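Local coordinates for protein histidinol-phosphatase (Listeria monocytogenes serotype 4b str. H7858, PDB 6NLR) that probably catalyses the hydrolysis of histidinol phosphate to histidinol in histidine biosynthesis, using a trinuclear metal centre, at residues E139-G144 / G150-A155. Numbering follows the deposited sequence.
Sequences EDYNEG and GGFEQA
Tyr141 packs against the start of the next helix, touching Ala155 and Phe152. The phenol oxygen OH rests 3.6 Å from the methyl carbon CB of Ala155, which approaches the ring obliquely. Next to the hydroxyl-bearing carbon CZ, the ring atom CE2 of Tyr141 comes within 4.4 Å of CE1 of Phe152, a loose apolar touch in which CE1 lies at the edge of the tyrosine ring, near its plane. A water also connects the two residues. Its O is hydrogen-bonded to Tyr141 OH at 2.6 Å, in the plane of the tyrosine ring at its edge, and gives the hydroxyl of buried Tyr141 a polar partner. The water O also lies over the centre of one face of the Phe152 ring, 3.4 Å above its plane, and donates a weak hydrogen bond of 3.3 Å to the backbone O of Phe152. With CG of Tyr141 anti to the backbone N (chi1 -173°), the ring extends from its helix toward the second one. Gly151 is the N-cap of that helix, and its carbonyl O accepts the N-H of Ala155, fixing the first turn that presents both Phe152 and Ala155. Asp140, beside Tyr141, anchors the other helix through a salt bridge to Arg132 on strand 130-133. The contact thus joins consecutive helices 138-149 and 152-168 of the PHP domain; the chain changes direction at Gly150, which has positive phi, between the end of helix 138-149 and the N-cap Gly151, with Cys185 against Tyr141 and Phe192 meeting the Phe152 ring from the loop after strand 178-179.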
# COMPACT_ATOMS: atom_id res chain seq x y z
N GLU A 139 2.95 -4.69 18.79
CA GLU A 139 3.15 -3.99 20.08
C GLU A 139 3.15 -2.47 19.81
O GLU A 139 2.53 -1.71 20.59
CB GLU A 139 4.44 -4.46 20.76
CG GLU A 139 4.39 -5.92 21.19
CD GLU A 139 4.77 -6.98 20.15
OE1 GLU A 139 5.09 -6.65 18.96
OE2 GLU A 139 4.78 -8.16 20.54
N ASP A 140 3.80 -2.05 18.73
CA ASP A 140 3.89 -0.62 18.40
C ASP A 140 2.50 -0.12 17.99
O ASP A 140 2.13 1.01 18.39
CB ASP A 140 4.95 -0.38 17.33
CG ASP A 140 5.09 1.08 16.98
OD1 ASP A 140 5.71 1.82 17.80
OD2 ASP A 140 4.56 1.47 15.92
N TYR A 141 1.73 -0.96 17.28
CA TYR A 141 0.35 -0.62 16.85
C TYR A 141 -0.56 -0.52 18.07
O TYR A 141 -1.40 0.41 18.13
CB TYR A 141 -0.21 -1.64 15.86
CG TYR A 141 -1.55 -1.29 15.25
CD1 TYR A 141 -1.71 -0.14 14.49
CD2 TYR A 141 -2.66 -2.10 15.41
CE1 TYR A 141 -2.92 0.18 13.91
CE2 TYR A 141 -3.88 -1.80 14.83
CZ TYR A 141 -4.02 -0.65 14.08
OH TYR A 141 -5.22 -0.32 13.53
N ASN A 142 -0.42 -1.46 19.00
CA ASN A 142 -1.16 -1.46 20.29
C ASN A 142 -0.90 -0.14 21.02
O ASN A 142 -1.87 0.54 21.38
CB ASN A 142 -0.76 -2.63 21.19
CG ASN A 142 -1.66 -2.72 22.40
OD1 ASN A 142 -2.84 -2.39 22.33
ND2 ASN A 142 -1.11 -3.14 23.51
N GLU A 143 0.37 0.19 21.25
CA GLU A 143 0.77 1.31 22.14
C GLU A 143 0.48 2.64 21.44
O GLU A 143 0.06 3.56 22.11
CB GLU A 143 2.23 1.19 22.55
CG GLU A 143 2.42 0.11 23.60
CD GLU A 143 3.83 -0.43 23.75
OE1 GLU A 143 4.78 0.29 23.36
OE2 GLU A 143 3.96 -1.55 24.30
N GLY A 144 0.69 2.71 20.13
CA GLY A 144 0.62 3.98 19.39
C GLY A 144 -0.79 4.34 18.98
O GLY A 144 -1.11 5.54 18.98
N GLY A 150 -8.83 3.92 21.66
CA GLY A 150 -9.69 3.29 22.68
C GLY A 150 -10.00 1.83 22.42
O GLY A 150 -10.78 1.29 23.17
N GLY A 151 -9.42 1.20 21.41
CA GLY A 151 -9.67 -0.23 21.13
C GLY A 151 -9.54 -0.54 19.65
O GLY A 151 -9.38 0.38 18.84
N PHE A 152 -9.61 -1.82 19.33
CA PHE A 152 -9.32 -2.31 17.96
C PHE A 152 -10.32 -1.70 16.98
O PHE A 152 -9.89 -1.23 15.91
CB PHE A 152 -9.30 -3.83 17.90
CG PHE A 152 -8.76 -4.34 16.58
CD1 PHE A 152 -7.40 -4.49 16.40
CD2 PHE A 152 -9.62 -4.61 15.52
CE1 PHE A 152 -6.91 -4.95 15.18
CE2 PHE A 152 -9.13 -5.08 14.32
CZ PHE A 152 -7.78 -5.22 14.14
N GLU A 153 -11.60 -1.68 17.35
CA GLU A 153 -12.66 -1.15 16.45
C GLU A 153 -12.47 0.36 16.26
O GLU A 153 -12.63 0.86 15.11
CB GLU A 153 -14.06 -1.48 16.99
CG GLU A 153 -15.13 -0.91 16.09
CD GLU A 153 -16.57 -1.07 16.51
OE1 GLU A 153 -16.81 -1.73 17.55
OE2 GLU A 153 -17.46 -0.57 15.77
N GLN A 154 -12.21 1.09 17.34
CA GLN A 154 -11.98 2.55 17.26
C GLN A 154 -10.78 2.82 16.33
O GLN A 154 -10.83 3.78 15.55
CB GLN A 154 -11.78 3.14 18.65
CG GLN A 154 -13.04 3.12 19.51
CD GLN A 154 -13.09 1.93 20.44
OE1 GLN A 154 -12.64 0.84 20.11
NE2 GLN A 154 -13.61 2.12 21.63
N ALA A 155 -9.74 1.98 16.38
CA ALA A 155 -8.56 2.05 15.49
C ALA A 155 -8.99 1.80 14.04
O ALA A 155 -8.50 2.55 13.15
CB ALA A 155 -7.48 1.09 15.92
O HOH W 1 -7.38 -1.78 13.83